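Local coordinates for surface protein SPB1 (Streptococcus agalactiae, PDB 4UZG) that forms the backbone subunit of the group B streptococcus type 2b pilus, probably joined into the fibre by sortase, at residues V13-V27 with G119-S133. Residues are numbered along the deposited sequence; the frame is centred on the assembly and turned at random. Where two conformers were deposited one is given.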
loop_
_atom_site.group_PDB
_atom_site.type_symbol
_atom_site.label_atom_id
_atom_site.label_comp_id
_atom_site.label_asym_id
_atom_site.label_seq_id
_atom_site.Cartn_x
_atom_site.Cartn_y
_atom_site.Cartn_z
ATOM N N VAL A 13 6.908 -1.920 1.172
ATOM C CA VAL A 13 6.970 -1.336 2.500
ATOM C C VAL A 13 7.856 -0.092 2.468
ATOM O O VAL A 13 8.938 -0.095 1.877
ATOM C CB VAL A 13 7.429 -2.403 3.508
ATOM C CG1 VAL A 13 7.845 -1.780 4.830
ATOM C CG2 VAL A 13 6.315 -3.429 3.717
ATOM N N GLY A 14 7.362 0.981 3.067
ATOM C CA GLY A 14 8.003 2.283 3.069
ATOM C C GLY A 14 7.511 3.246 1.999
ATOM O O GLY A 14 7.802 4.446 2.076
ATOM N N ASP A 15 6.769 2.738 1.020
ATOM C CA ASP A 15 6.269 3.591 -0.056
ATOM C C ASP A 15 5.169 4.535 0.457
ATOM O O ASP A 15 4.421 4.244 1.392
ATOM C CB ASP A 15 5.660 2.777 -1.197
ATOM C CG ASP A 15 6.660 2.074 -2.095
ATOM O OD1 ASP A 15 7.885 2.223 -1.928
ATOM O OD2 ASP A 15 6.159 1.361 -3.000
ATOM N N THR A 16 5.080 5.665 -0.220
ATOM C CA THR A 16 3.963 6.587 -0.063
ATOM C C THR A 16 2.773 6.063 -0.865
ATOM O O THR A 16 2.879 5.814 -2.074
ATOM C CB THR A 16 4.345 7.975 -0.555
ATOM O OG1 THR A 16 5.452 8.432 0.220
ATOM C CG2 THR A 16 3.177 8.954 -0.416
ATOM N N VAL A 17 1.646 5.908 -0.181
ATOM C CA VAL A 17 0.376 5.526 -0.758
ATOM C C VAL A 17 -0.460 6.787 -0.906
ATOM O O VAL A 17 -0.692 7.489 0.071
ATOM C CB VAL A 17 -0.360 4.542 0.176
ATOM C CG1 VAL A 17 -1.717 4.174 -0.399
ATOM C CG2 VAL A 17 0.485 3.288 0.433
ATOM N N LYS A 18 -0.882 7.117 -2.130
ATOM C CA LYS A 18 -1.795 8.249 -2.317
ATOM C C LYS A 18 -3.202 7.737 -2.468
ATOM O O LYS A 18 -3.507 6.942 -3.374
ATOM C CB LYS A 18 -1.438 9.134 -3.501
ATOM C CG LYS A 18 -2.300 10.385 -3.483
ATOM C CD LYS A 18 -1.773 11.501 -4.367
ATOM C CE LYS A 18 -2.327 12.863 -3.942
ATOM N NZ LYS A 18 -1.838 13.256 -2.586
ATOM N N TYR A 19 -4.037 8.184 -1.540
ATOM C CA TYR A 19 -5.446 7.849 -1.490
ATOM C C TYR A 19 -6.302 8.965 -2.075
ATOM O O TYR A 19 -5.988 10.149 -1.908
ATOM C CB TYR A 19 -5.871 7.709 -0.039
ATOM C CG TYR A 19 -5.320 6.523 0.727
ATOM C CD1 TYR A 19 -5.999 5.326 0.745
ATOM C CD2 TYR A 19 -4.161 6.616 1.476
ATOM C CE1 TYR A 19 -5.569 4.254 1.502
ATOM C CE2 TYR A 19 -3.703 5.538 2.235
ATOM C CZ TYR A 19 -4.406 4.361 2.252
ATOM O OH TYR A 19 -3.942 3.346 3.052
ATOM N N THR A 20 -7.402 8.577 -2.711
ATOM C CA THR A 20 -8.400 9.505 -3.205
ATOM C C THR A 20 -9.786 9.051 -2.760
ATOM O O THR A 20 -10.168 7.908 -3.014
ATOM C CB THR A 20 -8.370 9.615 -4.744
ATOM O OG1 THR A 20 -7.055 10.011 -5.157
ATOM C CG2 THR A 20 -9.356 10.661 -5.238
ATOM N N ILE A 21 -10.509 9.950 -2.096
ATOM C CA ILE A 21 -11.904 9.728 -1.731
ATOM C C ILE A 21 -12.732 10.643 -2.625
ATOM O O ILE A 21 -12.481 11.848 -2.672
ATOM C CB ILE A 21 -12.170 10.105 -0.267
ATOM C CG1 ILE A 21 -11.319 9.259 0.676
ATOM C CG2 ILE A 21 -13.663 9.971 0.033
ATOM C CD1 ILE A 21 -11.230 9.867 2.074
ATOM N N THR A 22 -13.715 10.096 -3.316
ATOM C CA THR A 22 -14.557 10.840 -4.261
ATOM C C THR A 22 -16.026 10.632 -3.881
ATOM O O THR A 22 -16.448 9.479 -3.682
ATOM C CB THR A 22 -14.285 10.359 -5.742
ATOM O OG1 THR A 22 -12.884 10.516 -6.053
ATOM C CG2 THR A 22 -15.116 11.116 -6.762
ATOM N N TYR A 23 -16.796 11.719 -3.814
ATOM C CA TYR A 23 -18.221 11.669 -3.529
ATOM C C TYR A 23 -18.902 12.573 -4.539
ATOM O O TYR A 23 -18.707 13.778 -4.541
ATOM C CB TYR A 23 -18.468 12.163 -2.120
ATOM C CG TYR A 23 -19.908 12.180 -1.684
ATOM C CD1 TYR A 23 -20.504 11.047 -1.157
ATOM C CD2 TYR A 23 -20.629 13.362 -1.691
ATOM C CE1 TYR A 23 -21.791 11.074 -0.685
ATOM C CE2 TYR A 23 -21.935 13.408 -1.229
ATOM C CZ TYR A 23 -22.506 12.259 -0.732
ATOM O OH TYR A 23 -23.790 12.306 -0.249
ATOM N N LYS A 24 -19.707 11.976 -5.401
ATOM C CA LYS A 24 -20.268 12.671 -6.548
ATOM C C LYS A 24 -21.640 13.236 -6.336
ATOM O O LYS A 24 -22.176 13.924 -7.214
ATOM C CB LYS A 24 -20.291 11.749 -7.753
ATOM C CG LYS A 24 -18.909 11.435 -8.308
ATOM C CD LYS A 24 -19.076 11.174 -9.811
ATOM C CE LYS A 24 -17.983 10.385 -10.459
ATOM N NZ LYS A 24 -17.929 9.026 -9.896
ATOM N N ASN A 25 -22.241 12.987 -5.206
ATOM C CA ASN A 25 -23.624 13.427 -5.098
ATOM C C ASN A 25 -23.876 14.636 -4.206
ATOM O O ASN A 25 -24.930 14.710 -3.582
ATOM C CB ASN A 25 -24.426 12.197 -4.712
ATOM C CG ASN A 25 -24.172 11.055 -5.697
ATOM O OD1 ASN A 25 -23.995 11.300 -6.891
ATOM N ND2 ASN A 25 -24.137 9.816 -5.213
ATOM N N ALA A 26 -22.971 15.618 -4.181
ATOM C CA ALA A 26 -23.089 16.647 -3.157
ATOM C C ALA A 26 -23.994 17.775 -3.640
ATOM O O ALA A 26 -23.616 18.552 -4.518
ATOM C CB ALA A 26 -21.732 17.152 -2.777
ATOM N N VAL A 27 -25.201 17.821 -3.072
ATOM C CA VAL A 27 -26.221 18.807 -3.412
ATOM C C VAL A 27 -26.709 19.507 -2.143
ATOM O O VAL A 27 -26.280 19.214 -1.027
ATOM C CB VAL A 27 -27.410 18.173 -4.176
ATOM C CG1 VAL A 27 -26.956 17.632 -5.523
ATOM C CG2 VAL A 27 -28.075 17.096 -3.336
ATOM N N GLY A 119 -25.733 23.601 -7.641
ATOM C CA GLY A 119 -25.836 22.469 -8.520
ATOM C C GLY A 119 -25.327 21.203 -7.872
ATOM O O GLY A 119 -25.420 21.004 -6.660
ATOM N N ILE A 120 -24.829 20.336 -8.732
ATOM C CA ILE A 120 -24.358 19.019 -8.334
ATOM C C ILE A 120 -22.843 19.063 -8.282
ATOM O O ILE A 120 -22.206 19.394 -9.264
ATOM C CB ILE A 120 -24.838 17.979 -9.359
ATOM C CG1 ILE A 120 -26.353 18.095 -9.581
ATOM C CG2 ILE A 120 -24.453 16.606 -8.903
ATOM C CD1 ILE A 120 -26.819 17.463 -10.842
ATOM N N ASN A 121 -22.289 18.751 -7.122
ATOM C CA ASN A 121 -20.860 18.852 -6.909
ATOM C C ASN A 121 -20.223 17.526 -6.550
ATOM O O ASN A 121 -20.848 16.661 -5.936
ATOM C CB ASN A 121 -20.585 19.877 -5.813
ATOM C CG ASN A 121 -20.918 21.273 -6.260
ATOM O OD1 ASN A 121 -20.177 21.864 -7.030
ATOM N ND2 ASN A 121 -22.040 21.796 -5.800
ATOM N N THR A 122 -18.949 17.406 -6.903
ATOM C CA THR A 122 -18.113 16.311 -6.466
ATOM C C THR A 122 -17.146 16.811 -5.397
ATOM O O THR A 122 -16.406 17.774 -5.616
ATOM C CB THR A 122 -17.311 15.732 -7.631
ATOM O OG1 THR A 122 -18.227 15.188 -8.586
ATOM C CG2 THR A 122 -16.363 14.639 -7.156
ATOM N N ILE A 123 -17.145 16.142 -4.253
ATOM C CA ILE A 123 -16.162 16.368 -3.208
ATOM C C ILE A 123 -15.044 15.366 -3.405
ATOM O O ILE A 123 -15.294 14.174 -3.515
ATOM C CB ILE A 123 -16.791 16.190 -1.815
ATOM C CG1 ILE A 123 -17.882 17.236 -1.560
ATOM C CG2 ILE A 123 -15.713 16.267 -0.730
ATOM C CD1 ILE A 123 -18.758 16.935 -0.326
ATOM N N THR A 124 -13.808 15.856 -3.458
ATOM C CA THR A 124 -12.643 14.984 -3.553
ATOM C C THR A 124 -11.706 15.316 -2.393
ATOM O O THR A 124 -11.391 16.477 -2.151
ATOM C CB THR A 124 -11.890 15.136 -4.903
ATOM O OG1 THR A 124 -12.829 15.025 -5.970
ATOM C CG2 THR A 124 -10.828 14.086 -5.069
ATOM N N VAL A 125 -11.238 14.276 -1.707
ATOM C CA VAL A 125 -10.183 14.412 -0.715
ATOM C C VAL A 125 -9.046 13.498 -1.138
ATOM O O VAL A 125 -9.228 12.286 -1.238
ATOM C CB VAL A 125 -10.662 14.032 0.705
ATOM C CG1 VAL A 125 -9.509 14.102 1.715
ATOM C CG2 VAL A 125 -11.823 14.906 1.156
ATOM N N THR A 126 -7.874 14.067 -1.364
ATOM C CA THR A 126 -6.687 13.264 -1.555
ATOM C C THR A 126 -5.807 13.415 -0.326
ATOM O O THR A 126 -5.780 14.467 0.320
ATOM C CB THR A 126 -5.907 13.663 -2.796
ATOM O OG1 THR A 126 -5.400 14.987 -2.660
ATOM C CG2 THR A 126 -6.746 13.557 -4.034
ATOM N N TYR A 127 -5.084 12.349 0.021
ATOM C CA TYR A 127 -4.168 12.384 1.147
ATOM C C TYR A 127 -3.191 11.227 0.973
ATOM O O TYR A 127 -3.371 10.392 0.085
ATOM C CB TYR A 127 -4.924 12.292 2.493
ATOM C CG TYR A 127 -5.557 10.939 2.772
ATOM C CD1 TYR A 127 -6.812 10.606 2.298
ATOM C CD2 TYR A 127 -4.865 9.983 3.493
ATOM C CE1 TYR A 127 -7.364 9.355 2.544
ATOM C CE2 TYR A 127 -5.412 8.723 3.745
ATOM C CZ TYR A 127 -6.657 8.433 3.261
ATOM O OH TYR A 127 -7.241 7.189 3.487
ATOM N N THR A 128 -2.165 11.181 1.811
ATOM C CA THR A 128 -1.192 10.116 1.714
ATOM C C THR A 128 -0.982 9.406 3.049
ATOM O O THR A 128 -1.316 9.915 4.128
ATOM C CB THR A 128 0.165 10.623 1.186
ATOM O OG1 THR A 128 0.664 11.578 2.118
ATOM C CG2 THR A 128 0.038 11.241 -0.187
ATOM N N GLY A 129 -0.419 8.207 2.938
ATOM C CA GLY A 129 0.078 7.455 4.069
ATOM C C GLY A 129 1.344 6.727 3.646
ATOM O O GLY A 129 1.739 6.773 2.477
ATOM N N VAL A 130 1.975 6.055 4.591
ATOM C CA VAL A 130 3.204 5.299 4.346
ATOM C C VAL A 130 2.996 3.847 4.760
ATOM O O VAL A 130 2.574 3.565 5.882
ATOM C CB VAL A 130 4.407 5.922 5.083
ATOM C CG1 VAL A 130 5.661 5.065 4.889
ATOM C CG2 VAL A 130 4.658 7.351 4.609
ATOM N N LEU A 131 3.252 2.918 3.836
ATOM C CA LEU A 131 3.105 1.504 4.122
ATOM C C LEU A 131 4.179 1.061 5.110
ATOM O O LEU A 131 5.358 1.401 4.926
ATOM C CB LEU A 131 3.198 0.700 2.818
ATOM C CG LEU A 131 2.886 -0.796 2.904
ATOM C CD1 LEU A 131 1.444 -1.024 3.315
ATOM C CD2 LEU A 131 3.172 -1.473 1.587
ATOM N N LYS A 132 3.805 0.278 6.117
ATOM C CA LYS A 132 4.729 -0.144 7.152
ATOM C C LYS A 132 4.773 -1.663 7.256
ATOM O O LYS A 132 4.054 -2.375 6.556
ATOM C CB LYS A 132 4.321 0.486 8.500
ATOM C CG LYS A 132 4.293 2.000 8.517
ATOM C CD LYS A 132 5.679 2.630 8.394
ATOM C CE LYS A 132 5.594 4.153 8.476
ATOM N NZ LYS A 132 6.909 4.815 8.424
ATOM N N SER A 133 5.626 -2.177 8.142
ATOM C CA SER A 133 5.958 -3.592 8.135
ATOM C C SER A 133 4.837 -4.539 8.529
ATOM O O SER A 133 4.929 -5.737 8.266
ATOM C CB SER A 133 7.153 -3.853 9.040
ATOM O OG SER A 133 6.755 -3.711 10.379
HETATM O O HOH W 1 -3.093 15.184 -1.161
HETATM O O HOH W 2 -20.974 15.187 -9.017
#
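Ile21 and Val125 exchange a pair of backbone hydrogen bonds, Ile21 N to Val125 O being 2.8 Å and almost straight (175°). Tyr19 with Tyr127, Val17 with Gly129 and Tyr23 with Ile123 are paired likewise, making a long antiparallel ladder. Beyond Tyr23 a beta bulge shifts the register by one, and Ala26 resumes the pairing with Asn121. In the conformer given for Lys18, a water lies between Lys18 NZ (2.7 Å) and Thr126 OG1. The two strands are neighbours in a mixed sheet that strand 4-6 continues beyond 16-26 and strand 50-62 beyond 121-131. One face, mostly solvent-accessible, is dominated by threonines, whose beta-branching suits extended backbone: Thr20 CG2 meets Thr124 CG2 at 3.7 Å. The other, largely buried face is mostly apolar and aromatic. Tyr127, with CG between its backbone N and carbonyl carbon (chi1 70°), lays its ring under Tyr19 CB, 3.6 Å from the centroid; the two rings are nearly parallel (8°) but slid apart. Gly129, lacking a side chain, suits its place beside the Tyr19 ring, whose edge lies near Gly129 N. Ile21 CD1 touches the Tyr127 edge, at CE1, at 3.9 Å, while strand 146-153 packs on Ile21 and Tyr23.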